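N-alpha-acetyltransferase 35, NatC auxiliary subunit (Saccharomyces cerevisiae, PDB 6YGA) serves as a subunit of the NatC N-terminal acetyltransferase, which acetylates the N-terminal methionine of the L-A virus Gag protein, and has a role in propagating L-A and M viruses. Local coordinates at residues 224-229 with 248-253; 255-260 with 295-300. All blocks are in the same frame, centred on the assembly; numbering follows the deposited sequence.

Both interactions use helix 245-260, and their centres lie 11 Å apart on the same side of the centre of the chain. Interaction 1 sets mainly the N-terminal half of this helix against helix 215-231, which precedes it with only the short helix 235-238 between. Interaction 2 follows along the chain: the C-terminal part of helix 245-260 meets the start of helix 298-311, after a largely non-helical connection. The two contacts join through Ile-226, whose CD1 is 3.6 Å from CD2 of Tyr-297, and through packing of Leu-250 on Phe-300. Three chain-consecutive long helices are thereby tied together within the helical N-terminal half of this NatC subunit.

Interaction 1 (224-229 with 248-253); sequences LKIIIC and DELIEN
The amide of Asn-253 is the flat group that reaches across to the neighbouring helix, and its outer end abuts the methylenes of Lys-225. The two side chains cross at about a right angle, and the amide meets the lysine near its root, at the aliphatic part, while the ammonium is carried away on an extended chain. Nearer its root, Asn-253 passes Ile-226 in the opposite direction, with CB of Asn-253 3.6 Å from CG1 of Ile-226.

Ile-226 also turns a branch toward Leu-250. Its CG2 methyl lies 3.7 Å from CD1 of Leu-250, and here too the side chains cross roughly perpendicularly. Leu-250 starts off to the flank of the interface; a chi1 of 176° sends CG away from the backbone nitrogen, and the second torsion then brings CD1 to the isoleucine. One turn further along helix 215-231, Cys-229 points toward helix 245-260. Its CB is 3.9 Å from CB of Leu-250, and SG, placed beside its own backbone nitrogen (chi1 -63°), rests 3.8 Å from CB of Glu-249. The small thiol thus sits against the backbone and first side-chain carbons of the opposing helix.

The local axes approach to 9.0 Å and run roughly antiparallel, at 151°, as two helices joined by a connection that holds the short helix 235-238. Beyond the pair, Leu-97 of helix 85-104 packs on Ile-226, Leu-204 of helix 193-209 on Lys-225, and Phe-300 and Ala-304 of helix 298-311 on Leu-250.

The charged ends stay at the partly exposed margin. NZ of Lys-225 is 6.9 Å from OE1 of Glu-249, so any attraction between them is probably long-range. What joins the helices across their buried middle is chiefly the fit of methyl, methylene and thiol groups rather than paired charges.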
loop_
_atom_site.group_PDB
_atom_site.type_symbol
_atom_site.label_atom_id
_atom_site.label_comp_id
_atom_site.label_asym_id
_atom_site.label_seq_id
_atom_site.Cartn_x
_atom_site.Cartn_y
_atom_site.Cartn_z
ATOM N N LEU B 224 -11.203 -22.246 21.353
ATOM C CA LEU B 224 -11.166 -21.458 22.581
ATOM C C LEU B 224 -9.735 -21.103 22.971
ATOM O O LEU B 224 -9.457 -19.966 23.368
ATOM C CB LEU B 224 -11.858 -22.222 23.710
ATOM C CG LEU B 224 -12.767 -21.410 24.631
ATOM C CD1 LEU B 224 -13.882 -20.784 23.839
ATOM C CD2 LEU B 224 -13.349 -22.288 25.708
ATOM N N LYS B 225 -8.811 -22.061 22.862
ATOM C CA LYS B 225 -7.424 -21.784 23.225
ATOM C C LYS B 225 -6.769 -20.839 22.226
ATOM O O LYS B 225 -5.914 -20.028 22.601
ATOM C CB LYS B 225 -6.630 -23.084 23.327
ATOM C CG LYS B 225 -7.070 -24.019 24.439
ATOM C CD LYS B 225 -6.165 -25.241 24.499
ATOM C CE LYS B 225 -6.497 -26.124 25.692
ATOM N NZ LYS B 225 -5.590 -27.303 25.787
ATOM N N ILE B 226 -7.149 -20.938 20.948
ATOM C CA ILE B 226 -6.641 -20.006 19.942
ATOM C C ILE B 226 -7.048 -18.581 20.293
ATOM O O ILE B 226 -6.233 -17.652 20.248
ATOM C CB ILE B 226 -7.134 -20.405 18.537
ATOM C CG1 ILE B 226 -6.366 -21.619 18.010
ATOM C CG2 ILE B 226 -6.998 -19.244 17.563
ATOM C CD1 ILE B 226 -6.783 -22.039 16.613
ATOM N N ILE B 227 -8.317 -18.393 20.668
ATOM C CA ILE B 227 -8.799 -17.064 21.030
ATOM C C ILE B 227 -8.027 -16.520 22.227
ATOM O O ILE B 227 -7.681 -15.334 22.271
ATOM C CB ILE B 227 -10.317 -17.103 21.293
ATOM C CG1 ILE B 227 -11.060 -17.515 20.017
ATOM C CG2 ILE B 227 -10.821 -15.753 21.783
ATOM C CD1 ILE B 227 -12.567 -17.547 20.156
ATOM N N ILE B 228 -7.726 -17.382 23.204
ATOM C CA ILE B 228 -6.923 -16.967 24.354
ATOM C C ILE B 228 -5.559 -16.458 23.900
ATOM O O ILE B 228 -5.057 -15.446 24.402
ATOM C CB ILE B 228 -6.791 -18.127 25.359
ATOM C CG1 ILE B 228 -8.134 -18.388 26.044
ATOM C CG2 ILE B 228 -5.699 -17.839 26.381
ATOM C CD1 ILE B 228 -8.098 -19.494 27.074
ATOM N N CYS B 229 -4.945 -17.145 22.934
ATOM C CA CYS B 229 -3.645 -16.712 22.433
ATOM C C CYS B 229 -3.739 -15.360 21.735
ATOM O O CYS B 229 -2.841 -14.522 21.872
ATOM C CB CYS B 229 -3.073 -17.764 21.485
ATOM S SG CYS B 229 -2.742 -19.361 22.262
ATOM N N ASP B 248 3.575 -20.069 20.497
ATOM C CA ASP B 248 3.772 -21.473 20.144
ATOM C C ASP B 248 2.473 -22.259 20.285
ATOM O O ASP B 248 2.172 -23.120 19.451
ATOM C CB ASP B 248 4.872 -22.096 21.008
ATOM C CG ASP B 248 6.267 -21.576 20.667
ATOM O OD1 ASP B 248 6.510 -21.199 19.500
ATOM O OD2 ASP B 248 7.129 -21.562 21.571
ATOM N N GLU B 249 1.689 -21.978 21.331
ATOM C CA GLU B 249 0.394 -22.638 21.482
ATOM C C GLU B 249 -0.532 -22.299 20.323
ATOM O O GLU B 249 -1.300 -23.151 19.862
ATOM C CB GLU B 249 -0.256 -22.240 22.808
ATOM C CG GLU B 249 0.535 -22.627 24.039
ATOM C CD GLU B 249 -0.096 -22.108 25.312
ATOM O OE1 GLU B 249 -1.334 -21.940 25.336
ATOM O OE2 GLU B 249 0.646 -21.858 26.285
ATOM N N LEU B 250 -0.476 -21.055 19.842
ATOM C CA LEU B 250 -1.302 -20.664 18.705
ATOM C C LEU B 250 -0.952 -21.479 17.469
ATOM O O LEU B 250 -1.838 -21.852 16.690
ATOM C CB LEU B 250 -1.138 -19.169 18.434
ATOM C CG LEU B 250 -1.857 -18.601 17.210
ATOM C CD1 LEU B 250 -3.353 -18.856 17.296
ATOM C CD2 LEU B 250 -1.570 -17.114 17.066
ATOM N N ILE B 251 0.334 -21.773 17.276
ATOM C CA ILE B 251 0.761 -22.572 16.131
ATOM C C ILE B 251 0.297 -24.016 16.285
ATOM O O ILE B 251 -0.230 -24.619 15.343
ATOM C CB ILE B 251 2.289 -22.481 15.960
ATOM C CG1 ILE B 251 2.699 -21.063 15.557
ATOM C CG2 ILE B 251 2.778 -23.495 14.937
ATOM C CD1 ILE B 251 4.195 -20.806 15.630
ATOM N N GLU B 252 0.488 -24.593 17.476
ATOM C CA GLU B 252 0.100 -25.983 17.703
ATOM C C GLU B 252 -1.395 -26.177 17.495
ATOM O O GLU B 252 -1.823 -27.120 16.817
ATOM C CB GLU B 252 0.500 -26.415 19.115
ATOM C CG GLU B 252 1.987 -26.325 19.398
ATOM C CD GLU B 252 2.299 -26.416 20.878
ATOM O OE1 GLU B 252 1.345 -26.479 21.682
ATOM O OE2 GLU B 252 3.496 -26.420 21.237
ATOM N N ASN B 253 -2.208 -25.290 18.070
ATOM C CA ASN B 253 -3.655 -25.443 17.970
ATOM C C ASN B 253 -4.142 -25.204 16.547
ATOM O O ASN B 253 -5.080 -25.867 16.090
ATOM C CB ASN B 253 -4.350 -24.502 18.948
ATOM C CG ASN B 253 -4.150 -24.918 20.388
ATOM O OD1 ASN B 253 -3.057 -25.322 20.783
ATOM N ND2 ASN B 253 -5.211 -24.845 21.177
#

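Interaction 2 (255-260 with 295-300)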
loop_
_atom_site.group_PDB
_atom_site.type_symbol
_atom_site.label_atom_id
_atom_site.label_comp_id
_atom_site.label_asym_id
_atom_site.label_seq_id
_atom_site.Cartn_x
_atom_site.Cartn_y
_atom_site.Cartn_z
ATOM N N ASN B 255 -2.431 -25.935 13.886
ATOM C CA ASN B 255 -2.067 -27.143 13.149
ATOM C C ASN B 255 -3.030 -28.286 13.444
ATOM O O ASN B 255 -3.385 -29.052 12.541
ATOM C CB ASN B 255 -0.632 -27.555 13.483
ATOM C CG ASN B 255 0.393 -26.882 12.590
ATOM O OD1 ASN B 255 0.167 -26.701 11.393
ATOM N ND2 ASN B 255 1.529 -26.510 13.168
ATOM N N SER B 256 -3.459 -28.422 14.702
ATOM C CA SER B 256 -4.379 -29.500 15.052
ATOM C C SER B 256 -5.729 -29.312 14.372
ATOM O O SER B 256 -6.345 -30.285 13.921
ATOM C CB SER B 256 -4.544 -29.579 16.569
ATOM O OG SER B 256 -3.296 -29.787 17.208
ATOM N N VAL B 257 -6.199 -28.066 14.279
ATOM C CA VAL B 257 -7.483 -27.798 13.639
ATOM C C VAL B 257 -7.415 -28.113 12.149
ATOM O O VAL B 257 -8.372 -28.639 11.569
ATOM C CB VAL B 257 -7.912 -26.342 13.898
ATOM C CG1 VAL B 257 -9.162 -25.998 13.110
ATOM C CG2 VAL B 257 -8.159 -26.127 15.378
ATOM N N ASN B 258 -6.279 -27.817 11.510
ATOM C CA ASN B 258 -6.155 -28.066 10.076
ATOM C C ASN B 258 -6.320 -29.546 9.746
ATOM O O ASN B 258 -6.943 -29.898 8.736
ATOM C CB ASN B 258 -4.814 -27.542 9.561
ATOM C CG ASN B 258 -4.784 -26.026 9.447
ATOM O OD1 ASN B 258 -5.827 -25.382 9.316
ATOM N ND2 ASN B 258 -3.587 -25.451 9.491
ATOM N N GLY B 259 -5.773 -30.430 10.582
ATOM C CA GLY B 259 -5.994 -31.853 10.385
ATOM C C GLY B 259 -7.413 -32.290 10.673
ATOM O O GLY B 259 -7.839 -33.349 10.198
ATOM N N ILE B 260 -8.155 -31.491 11.441
ATOM C CA ILE B 260 -9.532 -31.829 11.777
ATOM C C ILE B 260 -10.486 -31.400 10.665
ATOM O O ILE B 260 -11.507 -32.059 10.437
ATOM C CB ILE B 260 -9.908 -31.195 13.130
ATOM C CG1 ILE B 260 -9.095 -31.818 14.269
ATOM C CG2 ILE B 260 -11.378 -31.367 13.423
ATOM C CD1 ILE B 260 -9.508 -31.323 15.646
ATOM N N THR B 295 -10.049 -21.418 3.916
ATOM C CA THR B 295 -10.531 -22.767 4.183
ATOM C C THR B 295 -9.844 -23.430 5.371
ATOM O O THR B 295 -10.326 -24.467 5.841
ATOM C CB THR B 295 -10.361 -23.655 2.943
ATOM O OG1 THR B 295 -8.967 -23.880 2.699
ATOM C CG2 THR B 295 -10.983 -22.991 1.719
ATOM N N ASP B 296 -8.743 -22.868 5.869
ATOM C CA ASP B 296 -8.007 -23.464 6.978
ATOM C C ASP B 296 -7.547 -22.367 7.932
ATOM O O ASP B 296 -7.803 -21.178 7.722
ATOM C CB ASP B 296 -6.825 -24.305 6.471
ATOM C CG ASP B 296 -5.805 -23.494 5.679
ATOM O OD1 ASP B 296 -5.864 -22.247 5.675
ATOM O OD2 ASP B 296 -4.929 -24.125 5.049
ATOM N N TYR B 297 -6.847 -22.780 8.990
ATOM C CA TYR B 297 -6.309 -21.862 9.984
ATOM C C TYR B 297 -4.832 -21.556 9.762
ATOM O O TYR B 297 -4.156 -21.108 10.694
ATOM C CB TYR B 297 -6.509 -22.418 11.394
ATOM C CG TYR B 297 -7.916 -22.315 11.938
ATOM C CD1 TYR B 297 -9.000 -22.083 11.101
ATOM C CD2 TYR B 297 -8.155 -22.441 13.297
ATOM C CE1 TYR B 297 -10.282 -21.989 11.609
ATOM C CE2 TYR B 297 -9.427 -22.350 13.812
ATOM C CZ TYR B 297 -10.489 -22.124 12.967
ATOM O OH TYR B 297 -11.756 -22.033 13.491
ATOM N N SER B 298 -4.315 -21.791 8.553
ATOM C CA SER B 298 -2.903 -21.539 8.285
ATOM C C SER B 298 -2.527 -20.073 8.457
ATOM O O SER B 298 -1.355 -19.770 8.704
ATOM C CB SER B 298 -2.538 -22.005 6.874
ATOM O OG SER B 298 -2.451 -23.418 6.809
ATOM N N GLY B 299 -3.491 -19.158 8.336
ATOM C CA GLY B 299 -3.190 -17.749 8.524
ATOM C C GLY B 299 -2.740 -17.418 9.932
ATOM O O GLY B 299 -1.955 -16.486 10.136
ATOM N N PHE B 300 -3.229 -18.167 10.923
ATOM C CA PHE B 300 -2.783 -17.959 12.297
ATOM C C PHE B 300 -1.317 -18.335 12.459
ATOM O O PHE B 300 -0.591 -17.716 13.246
ATOM C CB PHE B 300 -3.656 -18.763 13.262
ATOM C CG PHE B 300 -5.041 -18.208 13.440
ATOM C CD1 PHE B 300 -5.236 -16.863 13.714
ATOM C CD2 PHE B 300 -6.149 -19.031 13.329
ATOM C CE1 PHE B 300 -6.513 -16.351 13.881
ATOM C CE2 PHE B 300 -7.427 -18.524 13.494
ATOM C CZ PHE B 300 -7.609 -17.183 13.769
#
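Val-257 and Asn-258, adjacent on helix 245-260, grip Tyr-297 in two different ways. CG1 of Val-257 sits over one face of the tyrosine ring in a CH-pi contact, 3.8 Å from the centroid and 18° off the ring normal. Asn-258 instead takes hold of the backbone: N of Tyr-297 donates to OD1 of Asn-258 at 2.8 Å, with a nearly straight N-H...O angle of 162°. The N-H arrives in the plane of the amide carbonyl, on a lone pair of OD1. The same OD1 lies 3.2 Å from CB of Asp-296, while ND2 is turned to the serine side, 3.6 Å from OG of Ser-298.

Asp-296 shapes the segment that receives Asn-258. With CG between the backbone nitrogen and the carbonyl carbon (chi1 61°), its carboxylate folds forward along the chain. OD1 of Asp-296 accepts a weak bond from N of Ser-298 at 3.3 Å, forming an Asx turn, and OD2 takes a second weak one from the serine hydroxyl.

The ring is fixed from further out as well. Phe-300 brings CE2 over the face opposite Val-257, 4.0 Å above the tyrosine plane; Phe-261 meets the ring edge-to-face, and the hydroxyl bonds to Asp-94 of helix 85-104. Met-219 and His-222 of helix 215-231 back Val-257.

The arrangement combines an Asx turn at the entry to helix 298-311 with an aromatic side chain wedged between helices, joining the C-terminal end of helix 245-260 to the start of helix 298-311 in the helical packing of this part of the subunit.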